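PDB 1VMB: small ribosomal subunit protein bS6 from Thermotoga maritima, which probably binds 16S ribosomal RNA together with bS18 as a structural component of the small ribosomal subunit. Local coordinates for residues V58-M63 with E75-V80; M24-P29 with I103-T108; R42-I47 with T79-R84. All blocks are in the same frame, centred on the assembly; numbering follows the deposited sequence.

Contact 1 of 3, residues V58-M63 with E75-V80; sequences VERMGM and EGDYTV
Arg-60 reaches across to Asp-77 on the neighbouring strand of an antiparallel pair, and the classic beta bulge beside them, where Met-61 and Gly-62 both face Tyr-78, shifts the register by one residue. The guanidinium grips the carboxylate end-on, each oxygen taking one nitrogen. NH1 of Arg-60 lies 2.8 Å from OD1 of Asp-77 in a nearly straight bond; OD1 sits in the guanidinium plane, yet NH1 meets it from above the carboxylate. NH2 of Arg-60 bonds OD2 of Asp-77 at 2.9 Å on its syn side, and the two flat groups are turned 41° apart. Two bends in the chain, at chi2 and chi3, fold the arginine back over Thr-79, where NH1 makes a weak bond to OG1. The pair belongs to a longer charge chain: Glu-37 holds NH2 of Arg-60, and Arg-36 holds OD2 of Asp-77, both from helix 33-51, which covers this face.

Behind the salt bridge stands the bulge. The carbonyl O of Tyr-78 accepts from N of Gly-62 at 3.1 Å, on a lone pair, and more weakly from N of Met-61. Gly-62 has a positive phi of 81°, a backbone angle that glycine adopts more readily than other residues. On the face opposite Arg-60, CB of Met-61 packs on CB of Tyr-78, and its sulfur approaches the tyrosine ring obliquely in a Met-aromatic contact; SD and CE both touch CG2 of Val-80. Regular pairing resumes at Glu-59 and Val-80, joined by two backbone bonds. At the other end Met-63 turns its sulfur over the Gly-76 peptide, while its CG lies 3.4 Å from OE1 of Glu-75.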
loop_
_atom_site.group_PDB
_atom_site.type_symbol
_atom_site.label_atom_id
_atom_site.label_comp_id
_atom_site.label_asym_id
_atom_site.label_seq_id
_atom_site.Cartn_x
_atom_site.Cartn_y
_atom_site.Cartn_z
ATOM N N VAL A 58 -5.969 -7.057 0.163
ATOM C CA VAL A 58 -5.474 -6.237 -0.950
ATOM C C VAL A 58 -6.756 -5.755 -1.650
ATOM O O VAL A 58 -7.592 -6.571 -2.055
ATOM C CB VAL A 58 -4.586 -7.036 -1.877
ATOM C CG1 VAL A 58 -4.178 -6.219 -3.071
ATOM C CG2 VAL A 58 -3.317 -7.543 -1.130
ATOM N N GLU A 59 -6.960 -4.437 -1.683
ATOM C CA GLU A 59 -8.114 -3.848 -2.375
ATOM C C GLU A 59 -7.598 -3.179 -3.633
ATOM O O GLU A 59 -6.943 -2.128 -3.548
ATOM C CB GLU A 59 -8.825 -2.765 -1.522
ATOM C CG GLU A 59 -9.450 -3.274 -0.233
ATOM C CD GLU A 59 -10.181 -2.208 0.606
ATOM O OE1 GLU A 59 -9.833 -1.001 0.564
ATOM O OE2 GLU A 59 -11.108 -2.621 1.352
ATOM N N ARG A 60 -7.895 -3.759 -4.776
ATOM C CA ARG A 60 -7.557 -3.151 -6.067
ATOM C C ARG A 60 -8.689 -2.199 -6.442
ATOM O O ARG A 60 -9.709 -2.622 -6.979
ATOM C CB ARG A 60 -7.356 -4.202 -7.154
ATOM C CG ARG A 60 -6.046 -5.010 -6.960
ATOM C CD ARG A 60 -4.782 -4.288 -7.365
ATOM N NE ARG A 60 -4.737 -4.064 -8.806
ATOM C CZ ARG A 60 -4.892 -2.888 -9.406
ATOM N NH1 ARG A 60 -5.104 -1.772 -8.704
ATOM N NH2 ARG A 60 -4.860 -2.821 -10.743
ATOM N N MET A 61 -8.495 -0.908 -6.159
ATOM C CA MET A 61 -9.542 0.089 -6.410
ATOM C C MET A 61 -9.660 0.508 -7.877
ATOM O O MET A 61 -10.721 0.971 -8.323
ATOM C CB MET A 61 -9.329 1.315 -5.521
ATOM C CG MET A 61 -9.370 1.014 -4.056
ATOM S SD MET A 61 -8.943 2.544 -3.130
ATOM C CE MET A 61 -9.928 2.242 -1.654
ATOM N N GLY A 62 -8.604 0.304 -8.627
ATOM C CA GLY A 62 -8.609 0.572 -10.047
ATOM C C GLY A 62 -8.401 2.070 -10.325
ATOM O O GLY A 62 -8.007 2.847 -9.459
ATOM N N MET A 63 -8.655 2.435 -11.573
ATOM C CA MET A 63 -8.356 3.818 -12.036
ATOM C C MET A 63 -9.329 4.831 -11.429
ATOM O O MET A 63 -10.545 4.616 -11.381
ATOM C CB MET A 63 -8.372 3.881 -13.587
ATOM C CG MET A 63 -7.547 5.110 -14.161
ATOM S SD MET A 63 -5.757 4.950 -14.030
ATOM C CE MET A 63 -5.414 3.642 -15.172
ATOM N N GLU A 75 -5.238 11.109 -13.322
ATOM C CA GLU A 75 -5.805 9.875 -12.769
ATOM C C GLU A 75 -4.719 8.876 -12.510
ATOM O O GLU A 75 -3.621 9.027 -12.970
ATOM C CB GLU A 75 -6.783 9.253 -13.763
ATOM C CG GLU A 75 -6.127 8.884 -15.087
ATOM C CD GLU A 75 -7.080 8.270 -16.086
ATOM O OE1 GLU A 75 -8.281 8.059 -15.741
ATOM O OE2 GLU A 75 -6.626 7.980 -17.241
ATOM N N GLY A 76 -5.029 7.844 -11.742
ATOM C CA GLY A 76 -4.028 6.814 -11.438
ATOM C C GLY A 76 -4.716 5.590 -10.881
ATOM O O GLY A 76 -5.922 5.644 -10.617
ATOM N N ASP A 77 -3.958 4.480 -10.805
ATOM C CA ASP A 77 -4.559 3.177 -10.462
ATOM C C ASP A 77 -4.278 2.944 -8.983
ATOM O O ASP A 77 -3.131 2.787 -8.607
ATOM C CB ASP A 77 -3.951 2.096 -11.350
ATOM C CG ASP A 77 -4.559 0.745 -11.144
ATOM O OD1 ASP A 77 -5.326 0.558 -10.183
ATOM O OD2 ASP A 77 -4.380 -0.194 -11.971
ATOM N N TYR A 78 -5.353 2.929 -8.200
ATOM C CA TYR A 78 -5.257 2.824 -6.713
ATOM C C TYR A 78 -5.284 1.383 -6.228
ATOM O O TYR A 78 -6.180 0.579 -6.647
ATOM C CB TYR A 78 -6.437 3.543 -6.062
ATOM C CG TYR A 78 -6.421 5.077 -5.996
ATOM C CD1 TYR A 78 -6.476 5.845 -7.144
ATOM C CD2 TYR A 78 -6.490 5.749 -4.789
ATOM C CE1 TYR A 78 -6.588 7.199 -7.086
ATOM C CE2 TYR A 78 -6.604 7.147 -4.711
ATOM C CZ TYR A 78 -6.608 7.872 -5.859
ATOM O OH TYR A 78 -6.780 9.248 -5.871
ATOM N N THR A 79 -4.417 1.123 -5.246
ATOM C CA THR A 79 -4.444 -0.103 -4.496
ATOM C C THR A 79 -4.237 0.242 -3.039
ATOM O O THR A 79 -3.445 1.120 -2.759
ATOM C CB THR A 79 -3.325 -1.021 -4.932
ATOM O OG1 THR A 79 -3.399 -1.274 -6.331
ATOM C CG2 THR A 79 -3.467 -2.326 -4.289
ATOM N N VAL A 80 -4.956 -0.446 -2.130
ATOM C CA VAL A 80 -4.644 -0.341 -0.683
ATOM C C VAL A 80 -4.343 -1.734 -0.162
ATOM O O VAL A 80 -5.089 -2.684 -0.508
ATOM C CB VAL A 80 -5.771 0.229 0.107
ATOM C CG1 VAL A 80 -5.297 0.519 1.541
ATOM C CG2 VAL A 80 -6.310 1.523 -0.512
#

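Contact 2 of 3, residues M24-P29 with I103-T108; sequences MFIIAP and IIRWQT
Gln-107 and Met-24 run side by side from neighbouring antiparallel strands, pointing the same way. From CB of Gln-107 the chain places CG between its backbone N and carbonyl carbon (chi1 50°), where CG packs against CB of Met-24 at 3.9 Å. In the conformer of Met-24 described here, one of two, the amide carbon CD then meets the methionine methyl CE, and NE2 of Gln-107 lies 3.8 Å from both SD and CE of Met-24. On the other branch, OE1 of Gln-107 accepts two bonds from Arg-105, one from NE and one from NH2, each 3.0 Å long and in the guanidinium plane. Cut back to an alanine, this position would probably leave NE and NH2 of Arg-105 without their common acceptor and open a gap beside CB of Met-24.

Beneath these side chains, Met-24 and Gln-107 exchange two backbone bonds. The opposite face is apolar: CB of Phe-25 touches CB of Trp-106, and CD2 of Phe-25 meets CD1 of Ile-103 at 4.0 Å. Trp-106 also stacks on Tyr-97 and bonds Glu-94 through NE1, both from helix 91-98. Past Ile-26 a beta bulge shifts the register by one residue, pairing Ile-27 with Ile-103. First and last strands side by side are characteristic of the ferredoxin-like beta-alpha-beta-beta-alpha-beta fold of S6.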
loop_
_atom_site.group_PDB
_atom_site.type_symbol
_atom_site.label_atom_id
_atom_site.label_comp_id
_atom_site.label_asym_id
_atom_site.label_seq_id
_atom_site.Cartn_x
_atom_site.Cartn_y
_atom_site.Cartn_z
ATOM N N MET A 24 -1.539 2.733 0.892
ATOM C CA MET A 24 -2.232 3.016 -0.367
ATOM C C MET A 24 -1.168 3.502 -1.301
ATOM O O MET A 24 -0.367 4.395 -0.934
ATOM C CB MET A 24 -3.315 4.095 -0.208
ATOM C CG MET A 24 -4.113 4.367 -1.497
ATOM S SD MET A 24 -5.190 5.805 -1.401
ATOM C CE MET A 24 -4.089 6.971 -2.164
ATOM N N PHE A 25 -1.143 2.954 -2.510
ATOM C CA PHE A 25 -0.214 3.430 -3.520
ATOM C C PHE A 25 -0.919 3.594 -4.876
ATOM O O PHE A 25 -1.846 2.824 -5.166
ATOM C CB PHE A 25 1.011 2.532 -3.629
ATOM C CG PHE A 25 0.706 1.076 -3.940
ATOM C CD1 PHE A 25 0.324 0.160 -2.945
ATOM C CD2 PHE A 25 0.836 0.596 -5.217
ATOM C CE1 PHE A 25 0.068 -1.118 -3.262
ATOM C CE2 PHE A 25 0.563 -0.708 -5.532
ATOM C CZ PHE A 25 0.182 -1.580 -4.548
ATOM N N ILE A 26 -0.485 4.575 -5.687
ATOM C CA ILE A 26 -1.154 4.900 -6.946
ATOM C C ILE A 26 -0.123 4.762 -8.070
ATOM O O ILE A 26 0.917 5.372 -8.014
ATOM C CB ILE A 26 -1.696 6.362 -6.897
ATOM C CG1 ILE A 26 -2.628 6.526 -5.695
ATOM C CG2 ILE A 26 -2.370 6.761 -8.169
ATOM C CD1 ILE A 26 -3.123 7.914 -5.451
ATOM N N ILE A 27 -0.437 3.966 -9.074
ATOM C CA ILE A 27 0.408 3.725 -10.209
ATOM C C ILE A 27 -0.042 4.632 -11.345
ATOM O O ILE A 27 -1.274 4.847 -11.625
ATOM C CB ILE A 27 0.371 2.214 -10.616
ATOM C CG1 ILE A 27 0.764 1.282 -9.431
ATOM C CG2 ILE A 27 1.237 2.003 -11.836
ATOM C CD1 ILE A 27 0.495 -0.212 -9.677
ATOM N N ALA A 28 0.962 5.179 -12.014
ATOM C CA ALA A 28 0.763 6.032 -13.149
ATOM C C ALA A 28 -0.092 5.355 -14.207
ATOM O O ALA A 28 0.053 4.138 -14.513
ATOM C CB ALA A 28 2.095 6.413 -13.749
ATOM N N PRO A 29 -0.946 6.141 -14.833
ATOM C CA PRO A 29 -1.876 5.569 -15.804
ATOM C C PRO A 29 -1.291 5.193 -17.168
ATOM O O PRO A 29 -1.982 4.567 -17.948
ATOM C CB PRO A 29 -2.940 6.661 -15.926
ATOM C CG PRO A 29 -2.136 7.896 -15.806
ATOM C CD PRO A 29 -1.152 7.599 -14.686
ATOM N N ILE A 103 5.132 4.357 -9.366
ATOM C CA ILE A 103 4.235 4.680 -8.259
ATOM C C ILE A 103 4.390 6.207 -8.030
ATOM O O ILE A 103 5.439 6.688 -7.509
ATOM C CB ILE A 103 4.562 3.847 -6.992
ATOM C CG1 ILE A 103 4.201 2.371 -7.275
ATOM C CG2 ILE A 103 3.852 4.428 -5.782
ATOM C CD1 ILE A 103 4.649 1.377 -6.242
ATOM N N ILE A 104 3.332 6.981 -8.358
ATOM C CA ILE A 104 3.342 8.438 -8.303
ATOM C C ILE A 104 2.884 9.049 -6.964
ATOM O O ILE A 104 3.137 10.216 -6.676
ATOM C CB ILE A 104 2.547 9.054 -9.498
ATOM C CG1 ILE A 104 1.094 8.567 -9.524
ATOM C CG2 ILE A 104 3.279 8.715 -10.813
ATOM C CD1 ILE A 104 0.219 9.270 -10.420
ATOM N N ARG A 105 2.241 8.234 -6.155
ATOM C CA ARG A 105 1.877 8.669 -4.817
ATOM C C ARG A 105 1.713 7.458 -3.923
ATOM O O ARG A 105 1.202 6.422 -4.372
ATOM C CB ARG A 105 0.619 9.537 -4.825
ATOM C CG ARG A 105 0.073 9.676 -3.384
ATOM C CD ARG A 105 -0.408 10.947 -2.938
ATOM N NE ARG A 105 -0.535 10.844 -1.459
ATOM C CZ ARG A 105 0.206 11.522 -0.609
ATOM N NH1 ARG A 105 1.164 12.327 -1.061
ATOM N NH2 ARG A 105 -0.007 11.368 0.694
ATOM N N TRP A 106 2.115 7.579 -2.641
ATOM C CA TRP A 106 1.772 6.517 -1.688
ATOM C C TRP A 106 1.574 7.148 -0.317
ATOM O O TRP A 106 2.001 8.285 -0.047
ATOM C CB TRP A 106 2.878 5.455 -1.555
ATOM C CG TRP A 106 4.128 5.918 -0.913
ATOM C CD1 TRP A 106 4.476 5.845 0.423
ATOM C CD2 TRP A 106 5.220 6.581 -1.563
ATOM N NE1 TRP A 106 5.721 6.406 0.605
ATOM C CE2 TRP A 106 6.226 6.785 -0.613
ATOM C CE3 TRP A 106 5.509 6.868 -2.913
ATOM C CZ2 TRP A 106 7.441 7.385 -0.948
ATOM C CZ3 TRP A 106 6.679 7.475 -3.219
ATOM C CH2 TRP A 106 7.642 7.705 -2.255
ATOM N N GLN A 107 0.980 6.374 0.550
ATOM C CA GLN A 107 0.857 6.799 1.936
ATOM C C GLN A 107 0.680 5.569 2.798
ATOM O O GLN A 107 -0.085 4.676 2.462
ATOM C CB GLN A 107 -0.308 7.754 2.046
ATOM C CG GLN A 107 -1.522 7.213 1.406
ATOM C CD GLN A 107 -2.531 8.246 1.117
ATOM O OE1 GLN A 107 -2.186 9.258 0.530
ATOM N NE2 GLN A 107 -3.803 7.971 1.461
ATOM N N THR A 108 1.327 5.563 3.962
ATOM C CA THR A 108 1.260 4.447 4.828
ATOM C C THR A 108 0.936 4.877 6.244
ATOM O O THR A 108 1.611 5.759 6.804
ATOM C CB THR A 108 2.608 3.733 4.806
ATOM O OG1 THR A 108 2.903 3.269 3.454
ATOM C CG2 THR A 108 2.551 2.503 5.718
#

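Contact 3 of 3, residues R42-I47 with T79-R84; sequences RVKKII and TVIYFR
With chi1 of Ile-47 at -65°, CG2 is anti to the backbone N and is set over one face of the Phe-83 ring, while CG1 carries CD1 on toward Ile-81. Phe-83 adopts chi1 66°, its CG between backbone N and carbonyl carbon, a rotamer that stands the ring up from the strand with one face against CG2 of Ile-47. That CG2 lies 4.0 Å from the centroid of the Phe-83 ring, over the face but toward the rim, in a CH-pi contact; its nearest ring atom is CG of Phe-83, at 3.7 Å.

The side chains of Ile-47 and Ile-81 pass antiparallel to each other, with CD1 of Ile-47 3.8 Å from CG2 of Ile-81. One turn earlier on the helix, CG1 of Val-43 touches CD1 of Ile-81 at 3.6 Å, and CG of Lys-44 flanks the same methyl at 4.1 Å. Lys-44 contributes only hydrocarbon here, while its NZ forms a salt bridge with Glu-41. Segments 42-47 and 79-84 run at 18°, their axes 10.5 Å apart at closest approach, and these side chains bridge the interval.

Helix 33-51 thus packs on the inner face of the sheet, where Phe-25 and Tyr-21 of strand 19-27 adjoin Ile-81 and Phe-83 respectively. No hydrogen bond crosses between 42-47 and 79-84: aliphatic groups and one aromatic face join them, and the contact therefore probably rests on van der Waals packing and burial of apolar surface.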
loop_
_atom_site.group_PDB
_atom_site.type_symbol
_atom_site.label_atom_id
_atom_site.label_comp_id
_atom_site.label_asym_id
_atom_site.label_seq_id
_atom_site.Cartn_x
_atom_site.Cartn_y
_atom_site.Cartn_z
ATOM N N ARG A 42 4.792 -6.972 -6.580
ATOM C CA ARG A 42 6.088 -6.633 -6.010
ATOM C C ARG A 42 5.894 -5.997 -4.643
ATOM O O ARG A 42 6.606 -6.336 -3.693
ATOM C CB ARG A 42 6.861 -5.687 -6.904
ATOM C CG ARG A 42 7.292 -6.342 -8.166
ATOM C CD ARG A 42 8.161 -5.385 -8.966
ATOM N NE ARG A 42 8.648 -5.965 -10.216
ATOM C CZ ARG A 42 8.050 -5.706 -11.364
ATOM N NH1 ARG A 42 6.956 -4.903 -11.395
ATOM N NH2 ARG A 42 8.500 -6.212 -12.477
ATOM N N VAL A 43 4.906 -5.104 -4.534
ATOM C CA VAL A 43 4.624 -4.509 -3.215
ATOM C C VAL A 43 4.269 -5.580 -2.195
ATOM O O VAL A 43 4.772 -5.533 -1.060
ATOM C CB VAL A 43 3.577 -3.344 -3.306
ATOM C CG1 VAL A 43 3.218 -2.860 -1.946
ATOM C CG2 VAL A 43 4.095 -2.154 -4.147
ATOM N N LYS A 44 3.398 -6.513 -2.550
ATOM C CA LYS A 44 3.032 -7.604 -1.643
ATOM C C LYS A 44 4.277 -8.314 -1.177
ATOM O O LYS A 44 4.402 -8.605 -0.011
ATOM C CB LYS A 44 2.093 -8.605 -2.293
ATOM C CG LYS A 44 0.714 -8.009 -2.479
ATOM C CD LYS A 44 -0.071 -8.683 -3.595
ATOM C CE LYS A 44 -0.350 -10.094 -3.286
ATOM N NZ LYS A 44 -1.317 -10.819 -4.246
ATOM N N LYS A 45 5.166 -8.668 -2.109
ATOM C CA LYS A 45 6.380 -9.390 -1.752
ATOM C C LYS A 45 7.327 -8.576 -0.862
ATOM O O LYS A 45 7.982 -9.115 0.078
ATOM C CB LYS A 45 7.104 -9.842 -3.019
ATOM C CG LYS A 45 6.485 -11.108 -3.668
ATOM C CD LYS A 45 6.607 -12.295 -2.768
ATOM C CE LYS A 45 6.168 -13.520 -3.433
ATOM N NZ LYS A 45 6.503 -14.747 -2.647
ATOM N N ILE A 46 7.400 -7.276 -1.094
ATOM C CA ILE A 46 8.185 -6.406 -0.199
ATOM C C ILE A 46 7.631 -6.448 1.252
ATOM O O ILE A 46 8.401 -6.584 2.223
ATOM C CB ILE A 46 8.227 -4.961 -0.696
ATOM C CG1 ILE A 46 9.018 -4.886 -2.011
ATOM C CG2 ILE A 46 8.809 -4.050 0.351
ATOM C CD1 ILE A 46 10.443 -5.097 -1.864
ATOM N N ILE A 47 6.318 -6.310 1.384
ATOM C CA ILE A 47 5.679 -6.443 2.699
ATOM C C ILE A 47 5.937 -7.830 3.320
ATOM O O ILE A 47 6.332 -7.918 4.513
ATOM C CB ILE A 47 4.180 -6.075 2.621
ATOM C CG1 ILE A 47 3.999 -4.593 2.270
ATOM C CG2 ILE A 47 3.441 -6.418 3.933
ATOM C CD1 ILE A 47 2.599 -4.291 1.741
ATOM N N THR A 79 -4.417 1.123 -5.246
ATOM C CA THR A 79 -4.444 -0.103 -4.496
ATOM C C THR A 79 -4.237 0.242 -3.039
ATOM O O THR A 79 -3.445 1.120 -2.759
ATOM C CB THR A 79 -3.325 -1.021 -4.932
ATOM O OG1 THR A 79 -3.399 -1.274 -6.331
ATOM C CG2 THR A 79 -3.467 -2.326 -4.289
ATOM N N VAL A 80 -4.956 -0.446 -2.130
ATOM C CA VAL A 80 -4.644 -0.341 -0.683
ATOM C C VAL A 80 -4.343 -1.734 -0.162
ATOM O O VAL A 80 -5.089 -2.684 -0.508
ATOM C CB VAL A 80 -5.771 0.229 0.107
ATOM C CG1 VAL A 80 -5.297 0.519 1.541
ATOM C CG2 VAL A 80 -6.310 1.523 -0.512
ATOM N N ILE A 81 -3.306 -1.887 0.655
ATOM C CA ILE A 81 -2.956 -3.178 1.226
ATOM C C ILE A 81 -3.017 -2.999 2.725
ATOM O O ILE A 81 -2.411 -2.040 3.200
ATOM C CB ILE A 81 -1.546 -3.640 0.808
ATOM C CG1 ILE A 81 -1.515 -3.890 -0.691
ATOM C CG2 ILE A 81 -1.168 -4.893 1.537
ATOM C CD1 ILE A 81 -0.107 -4.168 -1.232
ATOM N N TYR A 82 -3.739 -3.879 3.404
ATOM C CA TYR A 82 -3.833 -3.910 4.846
ATOM C C TYR A 82 -2.967 -5.027 5.335
ATOM O O TYR A 82 -3.101 -6.162 4.854
ATOM C CB TYR A 82 -5.264 -4.134 5.290
ATOM C CG TYR A 82 -6.179 -3.015 4.809
ATOM C CD1 TYR A 82 -6.365 -1.868 5.555
ATOM C CD2 TYR A 82 -6.780 -3.094 3.575
ATOM C CE1 TYR A 82 -7.217 -0.806 5.083
ATOM C CE2 TYR A 82 -7.646 -2.069 3.095
ATOM C CZ TYR A 82 -7.845 -0.932 3.851
ATOM O OH TYR A 82 -8.686 0.080 3.352
ATOM N N PHE A 83 -2.068 -4.712 6.260
ATOM C CA PHE A 83 -1.140 -5.728 6.768
ATOM C C PHE A 83 -0.802 -5.529 8.245
ATOM O O PHE A 83 -1.054 -4.487 8.829
ATOM C CB PHE A 83 0.150 -5.781 5.933
ATOM C CG PHE A 83 0.994 -4.536 6.013
ATOM C CD1 PHE A 83 0.741 -3.484 5.171
ATOM C CD2 PHE A 83 2.090 -4.450 6.873
ATOM C CE1 PHE A 83 1.544 -2.350 5.179
ATOM C CE2 PHE A 83 2.890 -3.283 6.885
ATOM C CZ PHE A 83 2.598 -2.247 6.061
ATOM N N ARG A 84 -0.185 -6.529 8.842
ATOM C CA ARG A 84 0.208 -6.430 10.273
ATOM C C ARG A 84 1.673 -6.816 10.361
ATOM O O ARG A 84 2.156 -7.703 9.644
ATOM C CB ARG A 84 -0.675 -7.281 11.206
ATOM C CG ARG A 84 -0.901 -8.655 10.835
ATOM C CD ARG A 84 -2.124 -9.339 11.537
ATOM N NE ARG A 84 -3.276 -8.451 11.542
ATOM C CZ ARG A 84 -4.522 -8.841 11.749
ATOM N NH1 ARG A 84 -4.813 -10.136 11.925
ATOM N NH2 ARG A 84 -5.496 -7.942 11.741
#

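In the fold
Strand 73-85 is shared by contacts 1 and 3 and is hydrogen-bonded to strand 19-27 of contact 2: contact 1 pairs it with strand 54-66, contact 3 packs helix 33-51 on its continuation, and the two have Thr-79 and Val-80 in common. The centre of contact 2 is about 9 Å from that of contact 1, and N of Asp-77 probably bonds O of Ile-27 at 2.8 Å between them. Contacts 2 and 3 have centres about 12 Å apart and meet where CE1 of Phe-25 touches CD1 of Ile-81 at 3.7 Å. Along the chain, contacts 1 and 3 are both nested inside the long loop that contact 2 closes.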